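3-hydroxyisobutyrate dehydrogenase (Thermus thermophilus, PDB 2CVZ) catalyses the NADP-dependent oxidation of 3-hydroxyisobutyrate to methylmalonate semialdehyde, probably as a step in valine breakdown. Local coordinates at residues Leu63-Thr66 and Arg67-Tyr70; Ala163-Ala166 and Ile167-Leu171; Asn175-Ala178 and Ala179-Leu183; Gln216-Leu219 and Thr220-Phe223; Leu255-Glu258 and Val259-Ala263. All blocks are in the same frame, centred on the assembly; numbering follows the deposited sequence.

Interaction 1 belongs to the nucleotide-binding part of the chain, whereas interactions 2 to 5 all lie in the mainly helical part that follows it. Interactions 2 and 3 lie on helix 160-188 some three turns apart, with centres about 18 Å from each other, and both are buried against a second subunit. Interaction 5, on helix 251-267, is equally buried and packs on interaction 3, where Trp177 CD2 lies 3.9 Å from Val259 CG2. Interactions 1 and 4 are partly exposed and mark helix ends, one a start and the other an exit. Chemistry follows place: a capping carboxylate in 1, a lysine held by asparagine amides beside NADPH in 2, an indole-carboxylate pair in 3, carbonyl-gripping turns in 4 and an ionic network in 5.

Interaction 1. Residues Leu63-Thr66 and Arg67-Tyr70; sequences LPTT and REVY. With NDP (NADPH dihydro-nicotinamide-adenine-dinucleotide phosphate), chain G.
Helix 66-76 starts with two backbone bonds across the segments, Val69 N to Thr65 O at 3.3 Å and Tyr70 N to Thr66 O at 2.8 Å. Thr65 is its N-cap, and with Glu68 it forms a capping box in the loop that follows strand 58-61 of the Rossmann-type nucleotide-binding fold. Glu68 folds back, its chain bent at chi2 (67°), and brings OE1 back to the cap residue. There OE1 accepts twice: Thr65 N meets it almost end-on at 2.8 Å, and Thr65 OG1 donates from the syn side, 2.6 Å away and 27° out of the carboxylate plane. Thr65 OG1, set between the backbone N and the carbonyl carbon (chi1 69°), also accepts from Arg67 N at 3.2 Å, so one hydroxyl serves both partners. Further round the turn, Thr66 CG2 runs alongside the Tyr70 ring, touching CD2 and CE2. The outer ends of these two side chains bond within the same chain, at the approach to and start of helix 94-105: Thr66 OG1 to Glu93 N and Tyr70 OH to Ala96 O. On the cofactor side, Leu63 CD2 and the Pro64 ring pack on the adenosine part of NADPH, while Glu68 CG lies 3.6 Å from N6A of the adenine. A leucine in place of Glu68 would probably leave Thr65 N and OG1 without their shared acceptor and set the cap free to turn. O3D of NADPH, a hydroxyl of the nicotinamide ribose, is 2.9 Å from Pro64 O and 3.1 Å from Leu63 O.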
# COMPACT_ATOMS: atom_id res chain seq x y z
N LEU C 63 27.74 -16.78 -1.37
CA LEU C 63 26.89 -17.43 -2.35
C LEU C 63 25.53 -16.73 -2.44
O LEU C 63 25.23 -15.84 -1.64
CB LEU C 63 26.73 -18.90 -1.95
CG LEU C 63 28.08 -19.61 -1.78
CD1 LEU C 63 27.89 -20.95 -1.08
CD2 LEU C 63 28.71 -19.80 -3.15
N PRO C 64 24.69 -17.13 -3.41
CA PRO C 64 23.37 -16.51 -3.57
C PRO C 64 22.50 -16.56 -2.32
O PRO C 64 22.06 -15.52 -1.82
CB PRO C 64 22.76 -17.30 -4.73
CG PRO C 64 23.96 -17.66 -5.55
CD PRO C 64 24.94 -18.10 -4.48
N THR C 65 22.25 -17.77 -1.82
CA THR C 65 21.40 -17.94 -0.64
C THR C 65 21.94 -19.01 0.31
O THR C 65 22.86 -19.75 -0.03
CB THR C 65 19.97 -18.36 -1.04
OG1 THR C 65 20.00 -19.70 -1.56
CG2 THR C 65 19.42 -17.43 -2.10
N THR C 66 21.34 -19.08 1.49
CA THR C 66 21.75 -20.06 2.49
C THR C 66 21.64 -21.47 1.90
O THR C 66 22.32 -22.40 2.36
CB THR C 66 20.86 -19.95 3.75
OG1 THR C 66 20.99 -18.64 4.30
CG2 THR C 66 21.28 -20.98 4.80
N ARG C 67 20.81 -21.62 0.88
CA ARG C 67 20.63 -22.92 0.23
C ARG C 67 21.95 -23.42 -0.34
O ARG C 67 22.34 -24.57 -0.12
CB ARG C 67 19.60 -22.80 -0.90
CG ARG C 67 19.09 -24.13 -1.40
CD ARG C 67 18.10 -23.95 -2.53
NE ARG C 67 17.31 -25.15 -2.76
CZ ARG C 67 16.47 -25.67 -1.86
NH1 ARG C 67 16.32 -25.08 -0.68
NH2 ARG C 67 15.80 -26.77 -2.14
N GLU C 68 22.64 -22.55 -1.07
CA GLU C 68 23.93 -22.91 -1.66
C GLU C 68 24.99 -23.08 -0.57
O GLU C 68 25.90 -23.89 -0.71
CB GLU C 68 24.39 -21.84 -2.66
CG GLU C 68 23.55 -21.78 -3.92
CD GLU C 68 22.14 -21.30 -3.67
OE1 GLU C 68 21.98 -20.18 -3.14
OE2 GLU C 68 21.19 -22.05 -3.99
N VAL C 69 24.86 -22.31 0.51
CA VAL C 69 25.81 -22.41 1.61
C VAL C 69 25.66 -23.80 2.22
O VAL C 69 26.63 -24.44 2.61
CB VAL C 69 25.53 -21.36 2.71
CG1 VAL C 69 26.51 -21.53 3.85
CG2 VAL C 69 25.63 -19.96 2.12
N TYR C 70 24.41 -24.26 2.28
CA TYR C 70 24.10 -25.58 2.83
C TYR C 70 24.72 -26.71 2.03
O TYR C 70 25.36 -27.59 2.59
CB TYR C 70 22.58 -25.77 2.88
CG TYR C 70 21.99 -25.60 4.25
CD1 TYR C 70 22.06 -26.63 5.19
CD2 TYR C 70 21.33 -24.43 4.62
CE1 TYR C 70 21.49 -26.49 6.46
CE2 TYR C 70 20.77 -24.28 5.88
CZ TYR C 70 20.85 -25.31 6.79
OH TYR C 70 20.28 -25.17 8.03
PA NDP G . 26.76 -13.50 -8.10
O1A NDP G . 27.64 -12.60 -8.80
O2A NDP G . 25.47 -14.02 -8.68
O5B NDP G . 27.70 -14.77 -7.66
C5B NDP G . 27.11 -15.89 -6.97
C4B NDP G . 28.29 -16.82 -6.74
O4B NDP G . 27.74 -18.00 -6.09
C3B NDP G . 29.05 -17.28 -7.94
O3B NDP G . 30.45 -17.41 -7.59
C2B NDP G . 28.49 -18.62 -8.25
O2B NDP G . 29.27 -19.51 -9.05
C1B NDP G . 28.14 -19.10 -6.88
N9A NDP G . 27.08 -20.15 -6.90
C8A NDP G . 25.74 -20.03 -7.32
N7A NDP G . 25.10 -21.18 -7.18
C5A NDP G . 26.00 -22.06 -6.66
C6A NDP G . 25.95 -23.42 -6.29
N6A NDP G . 24.81 -24.11 -6.42
N1A NDP G . 27.06 -24.02 -5.79
C2A NDP G . 28.21 -23.32 -5.65
N3A NDP G . 28.36 -22.04 -5.98
C4A NDP G . 27.21 -21.45 -6.48
O3 NDP G . 26.41 -12.94 -6.68
PN NDP G . 26.77 -11.64 -5.81
O1N NDP G . 26.29 -10.48 -6.56
O2N NDP G . 28.24 -11.81 -5.52
O5D NDP G . 25.97 -11.96 -4.47
C5D NDP G . 26.34 -13.07 -3.59
C4D NDP G . 25.72 -12.77 -2.19
O4D NDP G . 26.15 -11.46 -1.81
C3D NDP G . 24.19 -12.70 -2.24
O3D NDP G . 23.66 -13.29 -1.04
C2D NDP G . 23.89 -11.23 -2.38
O2D NDP G . 22.55 -10.98 -1.98
C1D NDP G . 25.02 -10.68 -1.41
N1N NDP G . 25.38 -9.24 -1.62
C2N NDP G . 25.49 -8.76 -2.96
C3N NDP G . 25.86 -7.36 -3.11
C7N NDP G . 26.00 -6.79 -4.45
O7N NDP G . 26.00 -5.56 -4.67
N7N NDP G . 26.17 -7.59 -5.52
C4N NDP G . 26.07 -6.59 -1.96
C5N NDP G . 25.96 -7.08 -0.69
C6N NDP G . 25.61 -8.40 -0.52
P2B NDP G . 29.38 -19.43 -10.60
O1X NDP G . 29.70 -20.82 -10.98
O2X NDP G . 30.45 -18.45 -10.94
O3X NDP G . 28.04 -18.99 -11.19

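Interaction 2. Residues Ala163-Ala166 and Ile167-Leu171; sequences AVKA and INNAL
On the long helix 160-188, where it passes the NADPH pocket, Lys165 and Asn169 face each other one turn apart. Backbone bonds such as Asn169 N to Lys165 O, 3.0 Å, fix this spacing. Lys165 leaves with CG anti to the backbone N (chi1 173°), bends at chi2 and then runs straight, which carries NZ over to the amide of Asn169. Lys165 NZ donates to Asn169 OD1 at 2.9 Å, tilted 25° from the carbonyl plane. The same oxygen, Asn169 OD1, takes Asn168 ND2 in that plane, 3.1 Å away, so two donors grip it and fix the rotation of the amide. One water closes the group by accepting from Lys165 NZ at 2.9 Å and from Asn169 ND2 at 2.8 Å. Lys165 NZ also bonds to Val116 O, and the Asn168 amide reaches Gly205 N and Ser204 OG of a second subunit. A leucine at Asn169 would probably leave Lys165 NZ and Asn168 ND2 without their common acceptor and the lysine end less firmly placed, with Val116 O still holding it. The spacing Lys-x-x-x-Asn on a helix bordering the cofactor is consistent with the active-site signature of beta-hydroxyacid dehydrogenases.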
# COMPACT_ATOMS: atom_id res chain seq x y z
N ALA C 163 19.84 -10.82 9.78
CA ALA C 163 18.64 -10.05 10.05
C ALA C 163 18.86 -8.57 9.80
O ALA C 163 18.04 -7.92 9.14
CB ALA C 163 18.19 -10.28 11.49
N VAL C 164 19.96 -8.03 10.32
CA VAL C 164 20.26 -6.62 10.12
C VAL C 164 20.49 -6.33 8.64
O VAL C 164 20.09 -5.28 8.13
CB VAL C 164 21.50 -6.19 10.92
CG1 VAL C 164 21.89 -4.76 10.58
CG2 VAL C 164 21.22 -6.30 12.41
N LYS C 165 21.13 -7.26 7.95
CA LYS C 165 21.40 -7.09 6.52
C LYS C 165 20.09 -7.01 5.75
O LYS C 165 19.92 -6.16 4.88
CB LYS C 165 22.25 -8.25 5.99
CG LYS C 165 22.44 -8.25 4.46
CD LYS C 165 23.08 -6.96 3.94
CE LYS C 165 23.25 -7.00 2.43
NZ LYS C 165 23.76 -5.71 1.87
N ALA C 166 19.16 -7.91 6.07
CA ALA C 166 17.87 -7.94 5.39
C ALA C 166 17.12 -6.63 5.59
O ALA C 166 16.56 -6.08 4.64
CB ALA C 166 17.03 -9.11 5.90
N ILE C 167 17.10 -6.13 6.82
CA ILE C 167 16.41 -4.88 7.08
C ILE C 167 17.11 -3.73 6.36
O ILE C 167 16.46 -2.85 5.81
CB ILE C 167 16.34 -4.60 8.60
CG1 ILE C 167 15.41 -5.62 9.26
CG2 ILE C 167 15.82 -3.19 8.86
CD1 ILE C 167 14.01 -5.65 8.66
N ASN C 168 18.44 -3.74 6.36
CA ASN C 168 19.18 -2.68 5.67
C ASN C 168 18.78 -2.63 4.20
O ASN C 168 18.52 -1.56 3.65
CB ASN C 168 20.69 -2.93 5.76
CG ASN C 168 21.48 -2.00 4.86
OD1 ASN C 168 21.64 -0.81 5.15
ND2 ASN C 168 21.95 -2.53 3.73
N ASN C 169 18.72 -3.80 3.55
CA ASN C 169 18.35 -3.83 2.14
C ASN C 169 16.89 -3.48 1.92
O ASN C 169 16.52 -3.00 0.86
CB ASN C 169 18.70 -5.19 1.54
CG ASN C 169 20.15 -5.26 1.09
OD1 ASN C 169 21.04 -4.72 1.75
ND2 ASN C 169 20.39 -5.92 -0.03
N ALA C 170 16.05 -3.73 2.93
CA ALA C 170 14.64 -3.36 2.81
C ALA C 170 14.57 -1.83 2.81
O ALA C 170 13.79 -1.23 2.08
CB ALA C 170 13.84 -3.93 3.97
N LEU C 171 15.40 -1.19 3.63
CA LEU C 171 15.40 0.26 3.68
C LEU C 171 15.92 0.82 2.36
O LEU C 171 15.37 1.79 1.83
CB LEU C 171 16.25 0.77 4.84
CG LEU C 171 15.77 0.39 6.24
CD1 LEU C 171 16.57 1.17 7.28
CD2 LEU C 171 14.29 0.68 6.39
O HOH W 1 22.99 -5.90 -0.94

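Interaction 3. Residues Asn175-Ala178 and Ala179-Leu183; sequences NLWA and AGEGL
Trp177 and Glu181, one turn apart on helix 160-188, settle the indole N-H inside a buried helix face. Trp177 NE1 donates to Glu181 OE2 at 2.7 Å, but not straight: the N-H...O angle is 134°. The oxygen sits at the ring edge, in the indole plane, while from its own side it is approached on its anti side and well out of the carboxylate plane. Ring and carboxylate are accordingly turned steeply, with 73° between their planes. A chi1 of -177° turns the indole away from its own backbone N, and Glu181 extends toward it with a straight chain, so the two cross over the turn. Glu181 CG lies 3.5 Å from Trp177 NE1, and Glu181 OE2 also lies 3.2 Å from Trp177 CD1.

The carboxylate has further donors, both from a second subunit: OE2 accepts from Leu252 N there, and OE1 from Leu253 N. These amides lie at the start of that subunit's helix 251-267. Along the backbone, the carbonyls are met by the helix itself. Glu181 N bonds to Trp177 O at 2.9 Å, Gly182 N to Ala178 O at 2.9 Å, Gly180 N to Leu176 O at 3.1 Å, and Ala179 N to Asn175 O at 3.1 Å. Within the chain, the indole packs on Val259 and Leu280.

With three N-H donors on its two oxygens, two of them at a helix start that would favour negative charge, Glu181 is probably ionised although buried, and it ties the subunit interface to the Trp177 ring.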
# COMPACT_ATOMS: atom_id res chain seq x y z
N ASN C 175 13.83 3.34 -0.03
CA ASN C 175 14.43 4.62 -0.37
C ASN C 175 14.55 4.81 -1.87
O ASN C 175 14.18 5.85 -2.41
CB ASN C 175 15.81 4.76 0.28
CG ASN C 175 15.76 4.73 1.79
OD1 ASN C 175 14.68 4.83 2.39
ND2 ASN C 175 16.92 4.62 2.42
N LEU C 176 15.06 3.77 -2.54
CA LEU C 176 15.27 3.80 -3.98
C LEU C 176 13.97 3.90 -4.78
O LEU C 176 13.87 4.69 -5.71
CB LEU C 176 16.05 2.56 -4.40
CG LEU C 176 16.28 2.32 -5.90
CD1 LEU C 176 17.08 3.47 -6.50
CD2 LEU C 176 17.03 1.01 -6.07
N TRP C 177 12.98 3.09 -4.41
CA TRP C 177 11.71 3.09 -5.12
C TRP C 177 10.93 4.39 -4.94
O TRP C 177 10.42 4.95 -5.90
CB TRP C 177 10.86 1.90 -4.70
CG TRP C 177 9.57 1.79 -5.45
CD1 TRP C 177 8.39 2.42 -5.16
CD2 TRP C 177 9.33 1.04 -6.65
NE1 TRP C 177 7.44 2.11 -6.09
CE2 TRP C 177 7.99 1.26 -7.02
CE3 TRP C 177 10.13 0.20 -7.44
CZ2 TRP C 177 7.42 0.67 -8.15
CZ3 TRP C 177 9.55 -0.39 -8.57
CH2 TRP C 177 8.21 -0.14 -8.91
N ALA C 178 10.84 4.87 -3.70
CA ALA C 178 10.11 6.10 -3.42
C ALA C 178 10.74 7.26 -4.18
O ALA C 178 10.04 8.12 -4.72
CB ALA C 178 10.10 6.39 -1.92
N ALA C 179 12.07 7.30 -4.21
CA ALA C 179 12.76 8.36 -4.92
C ALA C 179 12.34 8.27 -6.39
O ALA C 179 12.12 9.29 -7.05
CB ALA C 179 14.26 8.19 -4.79
N GLY C 180 12.23 7.04 -6.89
CA GLY C 180 11.82 6.82 -8.26
C GLY C 180 10.43 7.37 -8.53
O GLY C 180 10.21 8.06 -9.53
N GLU C 181 9.48 7.05 -7.65
CA GLU C 181 8.11 7.55 -7.81
C GLU C 181 8.13 9.08 -7.84
O GLU C 181 7.50 9.70 -8.69
CB GLU C 181 7.22 7.08 -6.66
CG GLU C 181 7.01 5.56 -6.56
CD GLU C 181 6.05 5.18 -5.42
OE1 GLU C 181 5.73 6.06 -4.59
OE2 GLU C 181 5.63 4.01 -5.36
N GLY C 182 8.86 9.67 -6.90
CA GLY C 182 8.93 11.12 -6.82
C GLY C 182 9.59 11.77 -8.02
O GLY C 182 9.08 12.76 -8.55
N LEU C 183 10.72 11.22 -8.45
CA LEU C 183 11.44 11.77 -9.59
C LEU C 183 10.63 11.63 -10.87
O LEU C 183 10.65 12.51 -11.73
CB LEU C 183 12.79 11.08 -9.75
CG LEU C 183 13.81 11.46 -8.67
CD1 LEU C 183 15.01 10.53 -8.72
CD2 LEU C 183 14.23 12.90 -8.88

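Interaction 4. Residues Gln216-Leu219 and Thr220-Phe223; sequences QRVL and TRAF
Val218 O takes Arg221 N at 2.9 Å and draws the arginine back over the last helical turn. CB leads away, and Arg221 CG, with chi1 near -50°, passes 3.9 Å from Leu219 O. Bends at chi2 and chi3 then curl the chain back, setting Arg221 CD 3.1 Å from Val218 O. NE only skirts that carbonyl, and CZ lies in plane at the edge of the Phe223 ring. One face of the guanidinium is covered by Phe223 CE2, 3.5 Å above its centre. At the tip, Arg221 NH1 makes a second, weak bond to Val218 O at 3.1 Å, touches Val218 CG1 and forms a salt bridge with Glu281. Helix 214-219 has a wider pi-type turn at 216-219. After it, Arg221 leaves helical angles with positive phi, 70°, and Phe223 N reaches back six residues to Arg217 O at 3.0 Å, an oxygen that also stands over one face of the Phe223 ring. Thr220 adds an ST turn, OG1 accepting from Ala222 N while donating to Gln216 O at 2.6 Å, from well above the carbonyl plane, 55° out of it. Phe223 makes a cation-pi contact with Arg278, and Val218 CG2 lies 3.9 Å from Phe223 CE1.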
# COMPACT_ATOMS: atom_id res chain seq x y z
N GLN C 216 24.20 8.30 -10.77
CA GLN C 216 25.21 7.55 -11.51
C GLN C 216 24.71 6.45 -12.45
O GLN C 216 25.34 6.17 -13.47
CB GLN C 216 26.22 6.94 -10.53
CG GLN C 216 26.94 7.94 -9.63
CD GLN C 216 26.06 8.45 -8.49
OE1 GLN C 216 24.91 8.03 -8.33
NE2 GLN C 216 26.61 9.37 -7.69
N ARG C 217 23.58 5.84 -12.11
CA ARG C 217 23.06 4.75 -12.94
C ARG C 217 21.84 5.06 -13.79
O ARG C 217 21.73 4.57 -14.91
CB ARG C 217 22.73 3.54 -12.06
CG ARG C 217 23.86 3.15 -11.15
CD ARG C 217 23.61 1.83 -10.47
NE ARG C 217 24.73 1.50 -9.60
CZ ARG C 217 25.01 0.27 -9.18
NH1 ARG C 217 24.26 -0.75 -9.54
NH2 ARG C 217 26.07 0.08 -8.40
N VAL C 218 20.93 5.87 -13.26
CA VAL C 218 19.70 6.19 -13.99
C VAL C 218 19.80 7.40 -14.91
O VAL C 218 19.51 7.30 -16.10
CB VAL C 218 18.54 6.42 -13.00
CG1 VAL C 218 17.25 6.65 -13.77
CG2 VAL C 218 18.40 5.21 -12.08
N LEU C 219 20.19 8.55 -14.36
CA LEU C 219 20.30 9.76 -15.16
C LEU C 219 21.24 9.57 -16.35
O LEU C 219 21.01 10.12 -17.43
CB LEU C 219 20.76 10.93 -14.29
CG LEU C 219 19.68 11.62 -13.44
CD1 LEU C 219 18.91 10.61 -12.61
CD2 LEU C 219 20.34 12.65 -12.54
N THR C 220 22.29 8.79 -16.14
CA THR C 220 23.29 8.52 -17.17
C THR C 220 22.81 7.46 -18.16
O THR C 220 23.36 7.33 -19.26
CB THR C 220 24.59 7.99 -16.55
OG1 THR C 220 24.32 6.78 -15.83
CG2 THR C 220 25.19 9.02 -15.61
N ARG C 221 21.78 6.72 -17.76
CA ARG C 221 21.21 5.65 -18.58
C ARG C 221 22.19 4.49 -18.65
O ARG C 221 22.00 3.56 -19.44
CB ARG C 221 20.89 6.15 -20.00
CG ARG C 221 20.09 7.43 -20.06
CD ARG C 221 18.90 7.39 -19.11
NE ARG C 221 17.97 6.31 -19.42
CZ ARG C 221 16.97 5.93 -18.63
NH1 ARG C 221 16.78 6.55 -17.47
NH2 ARG C 221 16.16 4.95 -18.99
N ALA C 222 23.22 4.54 -17.82
CA ALA C 222 24.25 3.50 -17.80
C ALA C 222 23.73 2.16 -17.30
O ALA C 222 24.03 1.11 -17.88
CB ALA C 222 25.43 3.96 -16.94
N PHE C 223 22.97 2.19 -16.21
CA PHE C 223 22.40 0.99 -15.61
C PHE C 223 23.40 -0.17 -15.55
O PHE C 223 23.15 -1.25 -16.10
CB PHE C 223 21.15 0.56 -16.37
CG PHE C 223 19.97 1.46 -16.14
CD1 PHE C 223 19.33 1.48 -14.91
CD2 PHE C 223 19.51 2.30 -17.15
CE1 PHE C 223 18.24 2.32 -14.68
CE2 PHE C 223 18.42 3.15 -16.93
CZ PHE C 223 17.78 3.15 -15.69

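Interaction 5. Residues Leu255-Glu258 and Val259-Ala263; sequences LARE and VYEMA
The guanidinium of Arg257 meets Glu258 OE1 and Glu261 OE2 at its edge, both in its plane, while the Tyr260 ring receives Ala256 O at its edge, CD2 lying 3.2 Å from that oxygen. The three charged residues form a salt-bridge network along one face of helix 251-267. Two nitrogens of Arg257 grip Glu258 side-on: NE reaches OE2 at 2.8 Å in a nearly straight bond (171°), and NH2 reaches OE1 at 3.1 Å. Both oxygens are met from above the carboxylate plane, so this carboxylate stands steeply across the guanidinium edge. Glu261 is turned differently, its plane only 29° from that of the guanidinium. Glu261 OE2 accepts from Arg257 NH1 at 2.7 Å on the anti side, and its CB and CG run beside NH2. A chi1 of -167° and two bends further out lay the Arg257 tip alongside Glu261.

The network continues beyond the helix: Glu258 OE2 pairs with Arg254 NE and OE1 with Ser250 N of a third subunit, and Arg257 NH2 donates to Lys247 O of that subunit. Within the same helix Glu261 OE1 forms a salt bridge with Arg265 NE. Buried charge here is thus spread over several partners at the subunit interface, and the two acidic groups probably favour a charged Arg257. On another side of the helix, Tyr260 packs on Leu176 and Leu236, its OH bonded to Ala173 O. Selenomethionine Met262, in contact with Met262 of a fourth subunit, sets its CG 3.2 Å from Glu258 O.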
# COMPACT_ATOMS: atom_id res chain seq x y z
N LEU C 255 4.79 -3.56 1.54
CA LEU C 255 4.50 -3.15 0.17
C LEU C 255 5.76 -3.13 -0.70
O LEU C 255 5.71 -3.42 -1.90
CB LEU C 255 3.84 -1.76 0.15
CG LEU C 255 2.38 -1.71 -0.32
CD1 LEU C 255 2.31 -2.08 -1.80
CD2 LEU C 255 1.53 -2.67 0.51
N ALA C 256 6.88 -2.77 -0.09
CA ALA C 256 8.15 -2.72 -0.81
C ALA C 256 8.47 -4.07 -1.46
O ALA C 256 8.92 -4.12 -2.60
CB ALA C 256 9.28 -2.31 0.13
N ARG C 257 8.23 -5.16 -0.74
CA ARG C 257 8.51 -6.48 -1.30
C ARG C 257 7.64 -6.76 -2.52
O ARG C 257 8.10 -7.36 -3.49
CB ARG C 257 8.27 -7.59 -0.27
CG ARG C 257 8.86 -8.95 -0.69
CD ARG C 257 7.90 -10.11 -0.42
NE ARG C 257 6.85 -10.22 -1.43
CZ ARG C 257 7.02 -10.74 -2.64
NH1 ARG C 257 8.21 -11.22 -3.01
NH2 ARG C 257 6.02 -10.77 -3.50
N GLU C 258 6.38 -6.33 -2.47
CA GLU C 258 5.47 -6.57 -3.58
C GLU C 258 5.83 -5.78 -4.84
O GLU C 258 5.78 -6.33 -5.95
CB GLU C 258 4.03 -6.26 -3.15
CG GLU C 258 3.57 -7.02 -1.91
CD GLU C 258 3.80 -8.52 -1.99
OE1 GLU C 258 3.45 -9.12 -3.02
OE2 GLU C 258 4.33 -9.10 -1.02
N VAL C 259 6.18 -4.50 -4.69
CA VAL C 259 6.53 -3.71 -5.87
C VAL C 259 7.82 -4.21 -6.53
O VAL C 259 7.92 -4.23 -7.76
CB VAL C 259 6.64 -2.19 -5.54
CG1 VAL C 259 5.32 -1.69 -4.96
CG2 VAL C 259 7.80 -1.92 -4.60
N TYR C 260 8.80 -4.62 -5.73
CA TYR C 260 10.03 -5.13 -6.33
C TYR C 260 9.78 -6.49 -6.97
O TYR C 260 10.48 -6.86 -7.92
CB TYR C 260 11.15 -5.22 -5.28
CG TYR C 260 11.89 -3.91 -5.13
CD1 TYR C 260 12.96 -3.59 -5.97
CD2 TYR C 260 11.49 -2.96 -4.19
CE1 TYR C 260 13.60 -2.35 -5.88
CE2 TYR C 260 12.12 -1.73 -4.09
CZ TYR C 260 13.18 -1.43 -4.94
OH TYR C 260 13.80 -0.21 -4.84
N GLU C 261 8.79 -7.23 -6.47
CA GLU C 261 8.47 -8.52 -7.08
C GLU C 261 7.93 -8.21 -8.48
O GLU C 261 8.24 -8.92 -9.44
CB GLU C 261 7.39 -9.26 -6.28
CG GLU C 261 7.01 -10.61 -6.89
CD GLU C 261 8.09 -11.67 -6.74
OE1 GLU C 261 8.31 -12.45 -7.69
OE2 GLU C 261 8.72 -11.74 -5.66
N MSE C 262 7.13 -7.16 -8.58
CA MSE C 262 6.57 -6.74 -9.87
C MSE C 262 7.70 -6.42 -10.83
O MSE C 262 7.70 -6.85 -11.99
CB MSE C 262 5.72 -5.48 -9.71
CG MSE C 262 4.50 -5.62 -8.83
SE MSE C 262 3.64 -3.91 -8.67
CE MSE C 262 2.30 -4.38 -7.32
N ALA C 263 8.67 -5.65 -10.35
CA ALA C 263 9.81 -5.29 -11.18
C ALA C 263 10.53 -6.55 -11.65
O ALA C 263 10.89 -6.66 -12.83
CB ALA C 263 10.76 -4.38 -10.40